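Diaminopimelate decarboxylase (Methanocaldococcus jannaschii, PDB 1TWI) catalyses the pyridoxal-phosphate-dependent decarboxylation of meso-diaminopimelate to L-lysine, the last step of lysine biosynthesis. Local coordinates at residues N43-W54 / Q264-M275. Numbering follows the deposited sequence.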
ATOM      1  N   ASN A  43      24.671  -8.641   7.832  1.00 12.25           N
ATOM      2  CA  ASN A  43      24.525  -7.251   7.360  1.00 11.89           C
ATOM      3  C   ASN A  43      24.901  -6.251   8.464  1.00 11.36           C
ATOM      4  O   ASN A  43      25.559  -5.241   8.206  1.00 11.60           O
ATOM      5  CB  ASN A  43      23.067  -7.005   6.867  1.00 11.03           C
ATOM      6  CG  ASN A  43      22.728  -7.811   5.609  1.00 11.96           C
ATOM      7  OD1 ASN A  43      23.630  -8.348   4.942  1.00 12.43           O
ATOM      8  ND2 ASN A  43      21.431  -7.908   5.271  1.00 10.37           N
ATOM      9  N   TYR A  44      24.472  -6.540   9.697  1.00 11.14           N
ATOM     10  CA  TYR A  44      24.750  -5.673  10.813  1.00 10.83           C
ATOM     11  C   TYR A  44      26.258  -5.653  11.084  1.00 12.03           C
ATOM     12  O   TYR A  44      26.856  -4.601  11.292  1.00 11.99           O
ATOM     13  CB  TYR A  44      24.046  -6.181  12.086  1.00 11.35           C
ATOM     14  CG  TYR A  44      24.303  -5.289  13.273  1.00 12.65           C
ATOM     15  CD1 TYR A  44      23.789  -3.994  13.312  1.00 13.73           C
ATOM     16  CD2 TYR A  44      25.098  -5.712  14.322  1.00 14.47           C
ATOM     17  CE1 TYR A  44      24.072  -3.136  14.383  1.00 14.95           C
ATOM     18  CE2 TYR A  44      25.389  -4.876  15.397  1.00 14.53           C
ATOM     19  CZ  TYR A  44      24.868  -3.590  15.420  1.00 16.61           C
ATOM     20  OH  TYR A  44      25.135  -2.768  16.497  1.00 16.74           O
ATOM     21  N   ASN A  45      26.862  -6.833  11.125  1.00 12.94           N
ATOM     22  CA  ASN A  45      28.303  -6.927  11.388  1.00 13.51           C
ATOM     23  C   ASN A  45      29.123  -6.204  10.294  1.00 12.18           C
ATOM     24  O   ASN A  45      30.215  -5.740  10.593  1.00 12.49           O
ATOM     25  CB  ASN A  45      28.758  -8.368  11.443  1.00 17.52           C
ATOM     26  CG  ASN A  45      28.256  -9.102  12.704  1.00 23.50           C
ATOM     27  OD1 ASN A  45      27.860  -8.468  13.713  1.00 27.19           O
ATOM     28  ND2 ASN A  45      28.294 -10.439  12.653  1.00 25.27           N
ATOM     29  N   ARG A  46      28.627  -6.144   9.052  1.00 11.12           N
ATOM     30  CA  ARG A  46      29.354  -5.418   8.022  1.00 12.94           C
ATOM     31  C   ARG A  46      29.450  -3.916   8.385  1.00 13.79           C
ATOM     32  O   ARG A  46      30.484  -3.222   8.114  1.00 13.37           O
ATOM     33  CB  ARG A  46      28.677  -5.600   6.656  1.00 13.73           C
ATOM     34  CG  ARG A  46      29.135  -6.906   5.965  1.00 13.68           C
ATOM     35  CD  ARG A  46      28.316  -7.217   4.698  1.00 14.38           C
ATOM     36  NE  ARG A  46      28.745  -8.490   4.120  1.00 12.70           N
ATOM     37  CZ  ARG A  46      27.978  -9.274   3.357  1.00 14.17           C
ATOM     38  NH1 ARG A  46      26.739  -8.917   3.068  1.00 11.33           N
ATOM     39  NH2 ARG A  46      28.436 -10.463   2.930  1.00 12.53           N
ATOM     40  N   TYR A  47      28.359  -3.382   8.934  1.00 11.28           N
ATOM     41  CA  TYR A  47      28.417  -2.001   9.383  1.00 11.01           C
ATOM     42  C   TYR A  47      29.376  -1.818  10.538  1.00 12.33           C
ATOM     43  O   TYR A  47      30.215  -0.873  10.553  1.00 11.52           O
ATOM     44  CB  TYR A  47      27.031  -1.526   9.828  1.00 12.23           C
ATOM     45  CG  TYR A  47      26.264  -0.897   8.674  1.00 11.24           C
ATOM     46  CD1 TYR A  47      26.535   0.423   8.267  1.00 12.38           C
ATOM     47  CD2 TYR A  47      25.266  -1.600   8.020  1.00 11.89           C
ATOM     48  CE1 TYR A  47      25.795   1.018   7.209  1.00 11.84           C
ATOM     49  CE2 TYR A  47      24.532  -1.028   6.968  1.00  8.93           C
ATOM     50  CZ  TYR A  47      24.815   0.270   6.583  1.00 12.53           C
ATOM     51  OH  TYR A  47      24.116   0.802   5.555  1.00 12.46           O
ATOM     52  N   ILE A  48      29.329  -2.740  11.481  1.00 12.58           N
ATOM     53  CA  ILE A  48      30.192  -2.576  12.658  1.00 13.95           C
ATOM     54  C   ILE A  48      31.648  -2.661  12.257  1.00 15.57           C
ATOM     55  O   ILE A  48      32.459  -1.885  12.704  1.00 14.43           O
ATOM     56  CB  ILE A  48      29.890  -3.661  13.702  1.00 15.34           C
ATOM     57  CG1 ILE A  48      28.407  -3.507  14.148  1.00 15.30           C
ATOM     58  CG2 ILE A  48      30.907  -3.562  14.902  1.00 15.35           C
ATOM     59  CD1 ILE A  48      28.079  -2.113  14.789  1.00 15.61           C
ATOM     60  N   GLU A  49      31.972  -3.636  11.422  1.00 16.90           N
ATOM     61  CA  GLU A  49      33.348  -3.819  11.010  1.00 19.03           C
ATOM     62  C   GLU A  49      33.841  -2.627  10.167  1.00 19.13           C
ATOM     63  O   GLU A  49      34.966  -2.124  10.337  1.00 17.88           O
ATOM     64  CB  GLU A  49      33.478  -5.114  10.224  1.00 20.79           C
ATOM     65  CG  GLU A  49      34.879  -5.358   9.782  1.00 26.93           C
ATOM     66  CD  GLU A  49      35.790  -5.875  10.897  1.00 30.43           C
ATOM     67  OE1 GLU A  49      36.996  -5.991  10.606  1.00 31.27           O
ATOM     68  OE2 GLU A  49      35.305  -6.165  12.040  1.00 34.23           O
ATOM     69  N   ALA A  50      32.969  -2.152   9.289  1.00 17.46           N
ATOM     70  CA  ALA A  50      33.337  -1.050   8.445  1.00 17.98           C
ATOM     71  C   ALA A  50      33.492   0.260   9.220  1.00 17.87           C
ATOM     72  O   ALA A  50      34.384   1.059   8.908  1.00 16.61           O
ATOM     73  CB  ALA A  50      32.320  -0.883   7.340  1.00 17.13           C
ATOM     74  N   PHE A  51      32.654   0.494  10.225  1.00 16.10           N
ATOM     75  CA  PHE A  51      32.724   1.771  10.922  1.00 17.14           C
ATOM     76  C   PHE A  51      33.428   1.786  12.290  1.00 18.99           C
ATOM     77  O   PHE A  51      33.518   2.819  12.891  1.00 18.35           O
ATOM     78  CB  PHE A  51      31.306   2.393  11.061  1.00 15.37           C
ATOM     79  CG  PHE A  51      30.763   2.974   9.771  1.00 13.43           C
ATOM     80  CD1 PHE A  51      30.929   4.320   9.482  1.00 11.92           C
ATOM     81  CD2 PHE A  51      30.112   2.163   8.842  1.00 11.39           C
ATOM     82  CE1 PHE A  51      30.455   4.854   8.278  1.00 12.42           C
ATOM     83  CE2 PHE A  51      29.624   2.684   7.614  1.00 12.07           C
ATOM     84  CZ  PHE A  51      29.797   4.040   7.324  1.00  8.71           C
ATOM     85  N   LYS A  52      33.982   0.673  12.775  1.00 20.33           N
ATOM     86  CA  LYS A  52      34.622   0.722  14.095  1.00 19.26           C
ATOM     87  C   LYS A  52      35.827   1.662  14.095  1.00 18.23           C
ATOM     88  O   LYS A  52      36.275   2.123  15.132  1.00 16.58           O
ATOM     89  CB  LYS A  52      35.056  -0.683  14.537  1.00 23.23           C
ATOM     90  CG  LYS A  52      36.085  -1.307  13.628  1.00 26.48           C
ATOM     91  CD  LYS A  52      36.495  -2.648  14.227  1.00 30.95           C
ATOM     92  CE  LYS A  52      37.204  -3.546  13.243  1.00 33.36           C
ATOM     93  NZ  LYS A  52      37.146  -4.971  13.795  1.00 34.38           N
ATOM     94  N   ARG A  53      36.370   1.911  12.926  1.00 17.25           N
ATOM     95  CA  ARG A  53      37.453   2.849  12.816  1.00 17.97           C
ATOM     96  C   ARG A  53      37.055   4.225  13.445  1.00 17.34           C
ATOM     97  O   ARG A  53      37.895   4.948  14.003  1.00 17.56           O
ATOM     98  CB  ARG A  53      37.778   3.041  11.330  1.00 20.19           C
ATOM     99  CG  ARG A  53      38.764   4.119  11.064  1.00 21.04           C
ATOM    100  CD  ARG A  53      39.092   4.231   9.591  1.00 24.85           C
ATOM    101  NE  ARG A  53      39.936   5.403   9.356  1.00 24.97           N
ATOM    102  CZ  ARG A  53      39.933   6.071   8.214  1.00 27.10           C
ATOM    103  NH1 ARG A  53      39.142   5.667   7.226  1.00 28.41           N
ATOM    104  NH2 ARG A  53      40.676   7.151   8.069  1.00 26.43           N
ATOM    105  N   TRP A  54      35.789   4.620  13.314  1.00 15.92           N
ATOM    106  CA  TRP A  54      35.371   5.915  13.885  1.00 15.99           C
ATOM    107  C   TRP A  54      35.701   5.981  15.375  1.00 17.43           C
ATOM    108  O   TRP A  54      36.359   6.922  15.848  1.00 18.21           O
ATOM    109  CB  TRP A  54      33.849   6.158  13.712  1.00 14.11           C
ATOM    110  CG  TRP A  54      33.504   7.542  14.160  1.00 13.00           C
ATOM    111  CD1 TRP A  54      32.731   7.924  15.249  1.00 14.45           C
ATOM    112  CD2 TRP A  54      33.905   8.736  13.517  1.00 13.66           C
ATOM    113  NE1 TRP A  54      32.632   9.315  15.290  1.00 13.59           N
ATOM    114  CE2 TRP A  54      33.348   9.818  14.230  1.00 12.76           C
ATOM    115  CE3 TRP A  54      34.698   9.003  12.376  1.00 14.24           C
ATOM    116  CZ2 TRP A  54      33.556  11.150  13.844  1.00 14.71           C
ATOM    117  CZ3 TRP A  54      34.901  10.322  12.002  1.00 12.45           C
ATOM    118  CH2 TRP A  54      34.336  11.377  12.724  1.00 14.26           C
ATOM    119  N   GLN A 264      29.223  -1.415   2.751  1.00 14.09           N
ATOM    120  CA  GLN A 264      29.344  -0.652   3.989  1.00 13.27           C
ATOM    121  C   GLN A 264      30.769  -0.109   4.101  1.00 14.18           C
ATOM    122  O   GLN A 264      30.992   1.008   4.589  1.00 12.43           O
ATOM    123  CB  GLN A 264      29.023  -1.542   5.208  1.00 13.11           C
ATOM    124  CG  GLN A 264      27.521  -1.907   5.340  1.00 12.85           C
ATOM    125  CD  GLN A 264      27.127  -3.188   4.590  1.00 14.90           C
ATOM    126  OE1 GLN A 264      27.710  -3.525   3.561  1.00 13.67           O
ATOM    127  NE2 GLN A 264      26.110  -3.884   5.095  1.00 14.41           N
ATOM    128  N   LYS A 265      31.738  -0.924   3.710  1.00 14.98           N
ATOM    129  CA  LYS A 265      33.150  -0.497   3.744  1.00 16.90           C
ATOM    130  C   LYS A 265      33.372   0.711   2.875  1.00 14.59           C
ATOM    131  O   LYS A 265      34.085   1.643   3.283  1.00 15.85           O
ATOM    132  CB  LYS A 265      34.105  -1.609   3.256  1.00 20.63           C
ATOM    133  CG  LYS A 265      34.135  -2.793   4.191  1.00 29.00           C
ATOM    134  CD  LYS A 265      35.241  -3.871   3.829  1.00 33.13           C
ATOM    135  CE  LYS A 265      35.398  -4.876   4.977  1.00 34.87           C
ATOM    136  NZ  LYS A 265      36.481  -5.884   4.678  1.00 37.81           N
ATOM    137  N   ASP A 266      32.795   0.692   1.676  1.00 13.59           N
ATOM    138  CA  ASP A 266      32.920   1.844   0.765  1.00 14.80           C
ATOM    139  C   ASP A 266      32.278   3.101   1.407  1.00 15.46           C
ATOM    140  O   ASP A 266      32.828   4.225   1.333  1.00 13.91           O
ATOM    141  CB  ASP A 266      32.233   1.596  -0.578  1.00 15.01           C
ATOM    142  CG  ASP A 266      32.900   0.490  -1.377  1.00 19.54           C
ATOM    143  OD1 ASP A 266      34.150   0.508  -1.421  1.00 19.14           O
ATOM    144  OD2 ASP A 266      32.179  -0.370  -1.936  1.00 17.44           O
ATOM    145  N   LEU A 267      31.125   2.900   2.035  1.00 14.12           N
ATOM    146  CA  LEU A 267      30.444   3.997   2.696  1.00 12.70           C
ATOM    147  C   LEU A 267      31.294   4.603   3.831  1.00 12.97           C
ATOM    148  O   LEU A 267      31.402   5.814   3.953  1.00 13.48           O
ATOM    149  CB  LEU A 267      29.109   3.511   3.271  1.00 11.04           C
ATOM    150  CG  LEU A 267      28.257   4.643   3.884  1.00  9.31           C
ATOM    151  CD1 LEU A 267      27.747   5.601   2.747  1.00  9.46           C
ATOM    152  CD2 LEU A 267      27.017   3.953   4.598  1.00  9.74           C
ATOM    153  N   ALA A 268      31.913   3.757   4.651  1.00 13.60           N
ATOM    154  CA  ALA A 268      32.724   4.226   5.760  1.00 14.15           C
ATOM    155  C   ALA A 268      33.995   4.908   5.278  1.00 15.10           C
ATOM    156  O   ALA A 268      34.384   5.927   5.827  1.00 13.89           O
ATOM    157  CB  ALA A 268      33.091   3.076   6.669  1.00 13.71           C
ATOM    158  N   ASP A 269      34.636   4.367   4.241  1.00 15.71           N
ATOM    159  CA  ASP A 269      35.845   5.024   3.766  1.00 18.06           C
ATOM    160  C   ASP A 269      35.454   6.450   3.385  1.00 18.97           C
ATOM    161  O   ASP A 269      36.145   7.434   3.739  1.00 19.39           O
ATOM    162  CB  ASP A 269      36.423   4.331   2.531  1.00 19.90           C
ATOM    163  CG  ASP A 269      37.051   2.997   2.860  1.00 22.90           C
ATOM    164  OD1 ASP A 269      37.441   2.837   4.039  1.00 22.56           O
ATOM    165  OD2 ASP A 269      37.158   2.119   1.942  1.00 25.70           O
ATOM    166  N   ALA A 270      34.351   6.557   2.669  1.00 17.09           N
ATOM    167  CA  ALA A 270      33.866   7.851   2.218  1.00 18.01           C
ATOM    168  C   ALA A 270      33.457   8.827   3.340  1.00 17.23           C
ATOM    169  O   ALA A 270      33.882  10.019   3.387  1.00 17.12           O
ATOM    170  CB  ALA A 270      32.695   7.629   1.231  1.00 17.98           C
ATOM    171  N   ILE A 271      32.619   8.348   4.253  1.00 14.33           N
ATOM    172  CA  ILE A 271      32.185   9.209   5.354  1.00 13.68           C
ATOM    173  C   ILE A 271      33.316   9.598   6.305  1.00 13.50           C
ATOM    174  O   ILE A 271      33.511  10.780   6.624  1.00 13.66           O
ATOM    175  CB  ILE A 271      31.025   8.530   6.184  1.00 11.77           C
ATOM    176  CG1 ILE A 271      29.751   8.487   5.323  1.00 11.88           C
ATOM    177  CG2 ILE A 271      30.781   9.323   7.491  1.00 10.59           C
ATOM    178  CD1 ILE A 271      28.572   7.778   5.968  1.00  9.23           C
ATOM    179  N   ILE A 272      34.070   8.599   6.752  1.00 14.04           N
ATOM    180  CA  ILE A 272      35.094   8.845   7.744  1.00 15.08           C
ATOM    181  C   ILE A 272      36.222   9.744   7.236  1.00 16.24           C
ATOM    182  O   ILE A 272      36.603  10.711   7.924  1.00 16.79           O
ATOM    183  CB  ILE A 272      35.626   7.480   8.309  1.00 15.57           C
ATOM    184  CG1 ILE A 272      34.514   6.775   9.080  1.00 14.48           C
ATOM    185  CG2 ILE A 272      36.857   7.696   9.225  1.00 15.99           C
ATOM    186  CD1 ILE A 272      34.919   5.320   9.486  1.00 15.80           C
ATOM    187  N   ASN A 273      36.723   9.472   6.042  1.00 17.49           N
ATOM    188  CA  ASN A 273      37.784  10.325   5.497  1.00 19.17           C
ATOM    189  C   ASN A 273      37.230  11.741   5.247  1.00 17.85           C
ATOM    190  O   ASN A 273      37.953  12.721   5.341  1.00 17.67           O
ATOM    191  CB  ASN A 273      38.397   9.699   4.218  1.00 22.13           C
ATOM    192  CG  ASN A 273      39.207   8.393   4.548  1.00 25.90           C
ATOM    193  OD1 ASN A 273      40.031   8.383   5.492  1.00 30.46           O
ATOM    194  ND2 ASN A 273      38.959   7.304   3.797  1.00 26.40           N
ATOM    195  N   THR A 274      35.935  11.877   4.969  1.00 16.27           N
ATOM    196  CA  THR A 274      35.430  13.216   4.750  1.00 13.55           C
ATOM    197  C   THR A 274      35.330  13.933   6.087  1.00 14.17           C
ATOM    198  O   THR A 274      35.825  15.069   6.215  1.00 14.26           O
ATOM    199  CB  THR A 274      34.062  13.250   4.059  1.00 13.35           C
ATOM    200  OG1 THR A 274      34.211  12.795   2.719  1.00 14.66           O
ATOM    201  CG2 THR A 274      33.527  14.706   3.996  1.00 13.28           C
ATOM    202  N   MET A 275      34.700  13.314   7.092  1.00 13.67           N
ATOM    203  CA  MET A 275      34.565  13.986   8.392  1.00 13.32           C
ATOM    204  C   MET A 275      35.914  14.340   9.048  1.00 15.06           C
ATOM    205  O   MET A 275      36.019  15.383   9.700  1.00 12.70           O
ATOM    206  CB  MET A 275      33.756  13.130   9.398  1.00 15.09           C
ATOM    207  CG  MET A 275      32.275  12.942   8.965  1.00 16.83           C
ATOM    208  SD  MET A 275      31.428  11.833  10.052  1.00 21.36           S
ATOM    209  CE  MET A 275      31.185  13.016  11.406  1.00 20.51           C
TER
HETATM  210  O   HOH W   1      25.326  -6.240   3.457  1.00 12.96           O
HETATM  211  O   HOH W   2      37.263   3.198   6.797  1.00 34.13           O
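With chi2 at 89°, the chain of Gln264 bends so that CG stays over Tyr47 while the amide turns toward Arg46; Arg53, with CG opposite the backbone N (chi1 173°) and the rest extended, reaches across to the neighbouring helix, to Asn273. Gln264 CG lies over the centre of the Tyr47 ring, 3.4 Å from its centroid, a CH-pi contact that uses the aliphatic part of an otherwise polar residue. Its amide stands steeply to that ring and rests against CB of Arg46, and NE2 donates to a water that also accepts a hydrogen bond from Arg46 NH1 and donates one to Asn43 OD1. Arg46 NH2 forms a salt bridge with Asp5, and Asn43 ND2 bonds to Thr298.

One turn on, the CB of Ala268 sits over the face of Phe51, 3.4 Å from the ring centroid, while Leu267 CG meets the ring edge 3.8 Å from CZ. Phe51 is thus a knob among Leu267, Ala268, Ile271 and Ile272. Alanine suits positions 50 and 268 because their CB atoms, 4.1 Å apart, let the helix axes approach to 8.4 Å, nearly parallel at -22°.

At the far end Ile272 CG2 lies over the guanidinium face of Arg53, 3.6 Å from CZ, leaving its edge for polar partners: NH2 donates to Asn273 OD1 at 2.9 Å, almost in the guanidinium plane, and a water joins NH1 to Asp269 OD1. NE forms a salt bridge with Glu57. Met275 makes an oblique Met-aromatic contact with Trp54, its SD 4.5 Å from the six-membered ring's centroid.

The two helices are neighbours on the outside of the TIM-like barrel, where Leu287 and Leu289 of strand 286-289 also touch Phe51. Tyr47, bonded through OH to Ser294, touches the cofactor-binding Pro291. The contact is thus an apolar seam against the barrel, with Arg46 and Arg53 toward its two ends, their charges probably balanced chiefly by Asp5 and Glu57, and by Asp269 through a water.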